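Local coordinates for protein 2,3-dehydroadipyl-CoA hydratase (Escherichia coli, PDB 4FZW) that catalyses the reversible hydration of 2,3-dehydroadipyl-CoA to 3-hydroxyadipyl-CoA, a step in phenylacetate degradation, at residues Ala100-Gly104 with Ser183-Leu187; Trp88-Gln92 with Glu112-Leu116. All coordinates share one frame; numbering follows the deposited sequence.

Contact 1: Ala100-Gly104 with Ser183-Leu187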
ATOM      1  N   ALA B 100      25.128  -8.688  10.135  1.00 35.49           N
ATOM      2  CA  ALA B 100      25.894  -9.567   9.274  1.00 35.22           C
ATOM      3  C   ALA B 100      27.300  -8.997   9.175  1.00 36.94           C
ATOM      4  O   ALA B 100      27.470  -7.866   8.727  1.00 38.58           O
ATOM      5  CB  ALA B 100      25.266  -9.640   7.899  1.00 33.18           C
ATOM      6  N   ALA B 101      28.300  -9.763   9.607  1.00 36.35           N
ATOM      7  CA  ALA B 101      29.698  -9.379   9.433  1.00 35.96           C
ATOM      8  C   ALA B 101      30.232 -10.139   8.251  1.00 37.99           C
ATOM      9  O   ALA B 101      30.494 -11.337   8.348  1.00 37.92           O
ATOM     10  CB  ALA B 101      30.492  -9.723  10.669  1.00 37.66           C
ATOM     11  N   VAL B 102      30.378  -9.448   7.129  1.00 37.18           N
ATOM     12  CA  VAL B 102      30.728 -10.123   5.890  1.00 35.27           C
ATOM     13  C   VAL B 102      32.201  -9.943   5.522  1.00 37.70           C
ATOM     14  O   VAL B 102      32.687  -8.835   5.369  1.00 35.45           O
ATOM     15  CB  VAL B 102      29.828  -9.666   4.728  1.00 36.04           C
ATOM     16  CG1 VAL B 102      30.050 -10.534   3.474  1.00 34.36           C
ATOM     17  CG2 VAL B 102      28.381  -9.685   5.145  1.00 32.09           C
ATOM     18  N   ASN B 103      32.893 -11.062   5.409  1.00 34.63           N
ATOM     19  CA  ASN B 103      34.207 -11.111   4.827  1.00 38.82           C
ATOM     20  C   ASN B 103      34.102 -11.944   3.569  1.00 39.12           C
ATOM     21  O   ASN B 103      33.426 -12.963   3.541  1.00 39.58           O
ATOM     22  CB  ASN B 103      35.237 -11.749   5.780  1.00 39.28           C
ATOM     23  CG  ASN B 103      35.919 -10.739   6.682  1.00 40.01           C
ATOM     24  OD1 ASN B 103      36.438  -9.716   6.225  1.00 41.16           O
ATOM     25  ND2 ASN B 103      35.949 -11.038   7.971  1.00 39.08           N
ATOM     26  N   GLY B 104      34.800 -11.510   2.530  1.00 40.89           N
ATOM     27  CA  GLY B 104      34.847 -12.241   1.282  1.00 43.50           C
ATOM     28  C   GLY B 104      33.470 -12.379   0.663  1.00 40.99           C
ATOM     29  O   GLY B 104      32.601 -11.530   0.862  1.00 38.54           O
ATOM     30  N   SER B 183      39.804  -6.659   6.595  1.00 33.29           N
ATOM     31  CA  SER B 183      39.409  -8.050   6.730  1.00 33.37           C
ATOM     32  C   SER B 183      39.691  -8.715   8.081  1.00 38.62           C
ATOM     33  O   SER B 183      38.883  -9.499   8.576  1.00 40.84           O
ATOM     34  CB  SER B 183      40.050  -8.860   5.608  1.00 38.57           C
ATOM     35  OG  SER B 183      39.736  -8.259   4.361  1.00 48.64           O
ATOM     36  N   ASP B 184      40.842  -8.428   8.669  1.00 38.95           N
ATOM     37  CA  ASP B 184      41.227  -9.080   9.907  1.00 34.65           C
ATOM     38  C   ASP B 184      40.523  -8.439  11.091  1.00 37.25           C
ATOM     39  O   ASP B 184      40.612  -8.947  12.212  1.00 36.66           O
ATOM     40  CB  ASP B 184      42.744  -9.045  10.083  1.00 40.92           C
ATOM     41  CG  ASP B 184      43.485  -9.751   8.948  1.00 43.37           C
ATOM     42  OD1 ASP B 184      42.905 -10.671   8.329  1.00 46.70           O
ATOM     43  OD2 ASP B 184      44.645  -9.378   8.679  1.00 45.61           O
ATOM     44  N   LEU B 185      39.800  -7.343  10.831  1.00 34.56           N
ATOM     45  CA  LEU B 185      39.080  -6.612  11.884  1.00 35.68           C
ATOM     46  C   LEU B 185      37.540  -6.604  11.778  1.00 34.98           C
ATOM     47  O   LEU B 185      36.844  -6.182  12.700  1.00 34.42           O
ATOM     48  CB  LEU B 185      39.590  -5.183  11.938  1.00 34.59           C
ATOM     49  CG  LEU B 185      41.006  -5.167  12.481  1.00 39.49           C
ATOM     50  CD1 LEU B 185      41.669  -3.825  12.191  1.00 36.64           C
ATOM     51  CD2 LEU B 185      40.953  -5.498  13.966  1.00 35.83           C
ATOM     52  N   THR B 186      37.041  -7.062  10.635  1.00 32.93           N
ATOM     53  CA  THR B 186      35.635  -7.005  10.307  1.00 33.57           C
ATOM     54  C   THR B 186      34.772  -7.600  11.411  1.00 36.51           C
ATOM     55  O   THR B 186      33.930  -6.913  11.976  1.00 33.85           O
ATOM     56  CB  THR B 186      35.309  -7.796   9.043  1.00 38.69           C
ATOM     57  OG1 THR B 186      36.319  -7.578   8.046  1.00 32.87           O
ATOM     58  CG2 THR B 186      33.893  -7.397   8.524  1.00 35.09           C
ATOM     59  N   LEU B 187      34.996  -8.880  11.701  1.00 35.49           N
ATOM     60  CA  LEU B 187      34.248  -9.637  12.697  1.00 36.02           C
ATOM     61  C   LEU B 187      34.373  -8.967  14.051  1.00 37.76           C
ATOM     62  O   LEU B 187      33.382  -8.709  14.728  1.00 39.93           O
ATOM     63  CB  LEU B 187      34.782 -11.080  12.755  1.00 37.97           C
ATOM     64  CG  LEU B 187      34.171 -12.021  13.790  1.00 39.25           C
ATOM     65  CD1 LEU B 187      32.630 -11.855  13.785  1.00 36.69           C
ATOM     66  CD2 LEU B 187      34.607 -13.464  13.532  1.00 30.80           C
TER

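Contact 2: Trp88-Gln92 with Glu112-Leu116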
ATOM      1  N   TRP B  88      13.220 -18.918   5.383  1.00 35.66           N
ATOM      2  CA  TRP B  88      13.554 -17.512   5.129  1.00 36.13           C
ATOM      3  C   TRP B  88      12.629 -16.546   5.891  1.00 37.16           C
ATOM      4  O   TRP B  88      13.108 -15.576   6.476  1.00 37.09           O
ATOM      5  CB  TRP B  88      13.572 -17.215   3.617  1.00 31.99           C
ATOM      6  CG  TRP B  88      14.782 -17.819   2.917  1.00 40.30           C
ATOM      7  CD1 TRP B  88      14.845 -19.020   2.267  1.00 40.88           C
ATOM      8  CD2 TRP B  88      16.102 -17.250   2.830  1.00 35.25           C
ATOM      9  NE1 TRP B  88      16.112 -19.229   1.773  1.00 35.69           N
ATOM     10  CE2 TRP B  88      16.902 -18.158   2.105  1.00 35.69           C
ATOM     11  CE3 TRP B  88      16.679 -16.055   3.295  1.00 34.97           C
ATOM     12  CZ2 TRP B  88      18.258 -17.914   1.832  1.00 41.23           C
ATOM     13  CZ3 TRP B  88      18.029 -15.814   3.021  1.00 34.99           C
ATOM     14  CH2 TRP B  88      18.798 -16.741   2.295  1.00 34.96           C
ATOM     15  N   ALA B  89      11.320 -16.813   5.912  1.00 34.69           N
ATOM     16  CA  ALA B  89      10.391 -15.922   6.626  1.00 37.34           C
ATOM     17  C   ALA B  89      10.546 -16.065   8.124  1.00 37.91           C
ATOM     18  O   ALA B  89      10.303 -15.122   8.867  1.00 37.98           O
ATOM     19  CB  ALA B  89       8.928 -16.153   6.219  1.00 39.70           C
ATOM     20  N   ARG B  90      10.951 -17.244   8.580  1.00 38.10           N
ATOM     21  CA  ARG B  90      11.217 -17.397  10.007  1.00 40.92           C
ATOM     22  C   ARG B  90      12.496 -16.671  10.415  1.00 37.85           C
ATOM     23  O   ARG B  90      12.569 -16.148  11.522  1.00 39.96           O
ATOM     24  CB  ARG B  90      11.245 -18.869  10.433  1.00 39.10           C
ATOM     25  CG  ARG B  90       9.860 -19.499  10.506  1.00 36.27           C
ATOM     26  CD  ARG B  90       9.925 -21.000  10.364  1.00 36.91           C
ATOM     27  NE  ARG B  90      10.397 -21.632  11.588  1.00 39.23           N
ATOM     28  CZ  ARG B  90      10.361 -22.940  11.802  1.00 41.26           C
ATOM     29  NH1 ARG B  90       9.860 -23.746  10.871  1.00 33.85           N
ATOM     30  NH2 ARG B  90      10.823 -23.432  12.942  1.00 37.67           N
ATOM     31  N   LEU B  91      13.493 -16.637   9.528  1.00 35.51           N
ATOM     32  CA  LEU B  91      14.731 -15.855   9.771  1.00 41.16           C
ATOM     33  C   LEU B  91      14.417 -14.377   9.946  1.00 39.17           C
ATOM     34  O   LEU B  91      14.870 -13.744  10.899  1.00 36.90           O
ATOM     35  CB  LEU B  91      15.748 -15.990   8.628  1.00 37.79           C
ATOM     36  CG  LEU B  91      16.396 -17.326   8.279  1.00 39.40           C
ATOM     37  CD1 LEU B  91      17.300 -17.136   7.074  1.00 37.38           C
ATOM     38  CD2 LEU B  91      17.166 -17.880   9.463  1.00 44.80           C
ATOM     39  N   GLN B  92      13.633 -13.849   9.006  1.00 40.28           N
ATOM     40  CA  GLN B  92      13.229 -12.454   9.005  1.00 38.64           C
ATOM     41  C   GLN B  92      12.349 -12.076  10.190  1.00 41.55           C
ATOM     42  O   GLN B  92      12.234 -10.910  10.523  1.00 45.32           O
ATOM     43  CB  GLN B  92      12.486 -12.125   7.711  1.00 38.41           C
ATOM     44  CG  GLN B  92      11.549 -10.938   7.862  1.00 44.86           C
ATOM     45  CD  GLN B  92      10.950 -10.510   6.561  1.00 54.04           C
ATOM     46  OE1 GLN B  92      11.488  -9.618   5.881  1.00 50.88           O
ATOM     47  NE2 GLN B  92       9.816 -11.132   6.193  1.00 43.16           N
ATOM     48  N   GLU B 112      21.679 -12.515  -0.193  1.00 37.00           N
ATOM     49  CA  GLU B 112      20.297 -12.483   0.310  1.00 34.57           C
ATOM     50  C   GLU B 112      20.226 -12.586   1.814  1.00 29.52           C
ATOM     51  O   GLU B 112      19.479 -11.850   2.440  1.00 29.48           O
ATOM     52  CB  GLU B 112      19.424 -13.557  -0.360  1.00 34.18           C
ATOM     53  CG  GLU B 112      19.080 -13.154  -1.769  1.00 36.60           C
ATOM     54  CD  GLU B 112      18.505 -14.255  -2.588  1.00 41.46           C
ATOM     55  OE1 GLU B 112      18.841 -15.437  -2.345  1.00 43.16           O
ATOM     56  OE2 GLU B 112      17.709 -13.925  -3.495  1.00 42.32           O
ATOM     57  N   LEU B 113      21.025 -13.483   2.388  1.00 32.98           N
ATOM     58  CA  LEU B 113      21.156 -13.572   3.843  1.00 31.62           C
ATOM     59  C   LEU B 113      21.537 -12.223   4.432  1.00 34.10           C
ATOM     60  O   LEU B 113      20.851 -11.709   5.302  1.00 34.02           O
ATOM     61  CB  LEU B 113      22.177 -14.640   4.233  1.00 32.22           C
ATOM     62  CG  LEU B 113      22.420 -14.876   5.731  1.00 34.33           C
ATOM     63  CD1 LEU B 113      21.080 -15.252   6.440  1.00 28.01           C
ATOM     64  CD2 LEU B 113      23.502 -15.941   5.993  1.00 35.09           C
ATOM     65  N   ALA B 114      22.623 -11.637   3.932  1.00 35.88           N
ATOM     66  CA  ALA B 114      23.122 -10.353   4.442  1.00 33.45           C
ATOM     67  C   ALA B 114      22.096  -9.205   4.322  1.00 30.39           C
ATOM     68  O   ALA B 114      21.862  -8.464   5.275  1.00 32.19           O
ATOM     69  CB  ALA B 114      24.438 -10.005   3.764  1.00 30.91           C
ATOM     70  N   LEU B 115      21.478  -9.088   3.154  1.00 31.38           N
ATOM     71  CA  LEU B 115      20.355  -8.186   2.959  1.00 33.42           C
ATOM     72  C   LEU B 115      19.277  -8.425   4.015  1.00 32.58           C
ATOM     73  O   LEU B 115      18.632  -7.484   4.477  1.00 34.49           O
ATOM     74  CB  LEU B 115      19.760  -8.373   1.562  1.00 31.77           C
ATOM     75  CG  LEU B 115      20.626  -7.928   0.380  1.00 36.88           C
ATOM     76  CD1 LEU B 115      20.206  -8.602  -0.922  1.00 33.91           C
ATOM     77  CD2 LEU B 115      20.600  -6.411   0.248  1.00 35.08           C
ATOM     78  N   LEU B 116      19.089  -9.683   4.400  1.00 33.46           N
ATOM     79  CA  LEU B 116      18.077 -10.021   5.395  1.00 37.25           C
ATOM     80  C   LEU B 116      18.394  -9.406   6.757  1.00 37.14           C
ATOM     81  O   LEU B 116      17.485  -9.143   7.558  1.00 35.22           O
ATOM     82  CB  LEU B 116      17.892 -11.540   5.501  1.00 36.12           C
ATOM     83  CG  LEU B 116      16.764 -12.103   6.378  1.00 41.50           C
ATOM     84  CD1 LEU B 116      16.183 -13.421   5.811  1.00 38.16           C
ATOM     85  CD2 LEU B 116      17.246 -12.287   7.829  1.00 36.50           C
TER

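Contact 1: Ala100-Gly104 with Ser183-Leu187
Asn103, just past the end of strand 98-102, reaches across to Ser183, in the link before helix 186-197, and to Thr186, the first residue of that helix, in the crotonase fold of the enoyl-CoA hydratase family. Its amide is the polar centre of the contact and works from both ends. The oxygen OD1 receives the hydroxyl of Thr186, with OG1 2.8 Å away. That donor comes in at 112° to the C=O bond and tilted 29° from the carbonyl plane. On the other arm, ND2 gives a weak hydrogen bond to the backbone O of Ser183, 3.4 Å long and only 129° at the hydrogen. Both bonds are consistent with this orientation of the amide, the threonine bond being the stronger guide.

The Asn103 and Thr186 side chains approach from opposite directions. In Thr186 the hydroxyl lies opposite the residue's own carbonyl carbon and next to its N (chi1 -41°), which turns OG1 to the amide and leaves the methyl CG2 opposite the N. That methyl packs on the backbone O of Val102, so a single threonine touches both the strand end and the loop that follows. Pro182 O, in the link leading to the helix, is a weak, competing partner for the OG1 hydroxyl.

Two residues back from Asn103 the contact turns apolar. Ala101 directs its methyl at the first turn of the helix, while its neighbour Val102 points the opposite way, onto Val120 and Phe62. The contact lies beside strand 119-123, with Ala101 also touching Val121, and it joins the mixed sheet, through its parallel strand 98-102, to helix 186-197. At this end Ala101 CB rests 4.3 Å from Leu187 CD1.

Contact 2: Trp88-Gln92 with Glu112-Leu116
Trp88 pushes the six-membered part of its indole against helix 109-116, and most of the contact is apolar. Its CE3 meets Leu116 CD1 at 3.7 Å, near the ring plane, and its rim also runs up to the backbone of Leu113, with CZ3 3.8 Å from Leu113 N. Leu91, from the same helix as Trp88, puts CD1 over one face of the indole, near its rim. Leu116 is the chief side chain from the other helix: with CG opposite its backbone N (chi1 -173°), it sends CD1 to 3.8 Å from Leu91 CB, while CD2 lies along the Leu91-Gln92 backbone. The segment axes are 11.0 Å apart and 31° from parallel.

Glu112 offers the ring its CB, and its OE2 accepts hydrogen bonds from Gly143 N and Ala141 N; Trp88 NE1 and, weakly, Glu112 OE1 hydrogen-bond to a glycerol, probably from the crystallisation liquor, in what is probably the active site, as in related hydratases. An alanine in place of Trp88 would probably leave Leu116 CD1 and the Leu113 backbone facing a gap. With no hydrogen bond between the segments, apolar packing holds them, while two backbone amides on OE2 probably restrain the Glu112 carboxylate.

Overall arrangement
From the N terminus, helix 84-92 supplies the first segment and strand 98-102, next in the chain, the second. Helix 109-116 then returns to the earlier helix, so contact 2 closes a short loop of 19 residues that contains the strand segment of contact 1. Contact 1 closes much later, at 183-187, across 78 residues, and the two therefore cross rather than nest. Their centres lie 19 Å apart, but the segments meet directly, Ala100 and Val102 packing on Ala114. Contact 2 thus pairs helices 84-92 and 109-116, strand 98-102 packs on the second of these, and contact 1 ties that strand's end to helix 186-197.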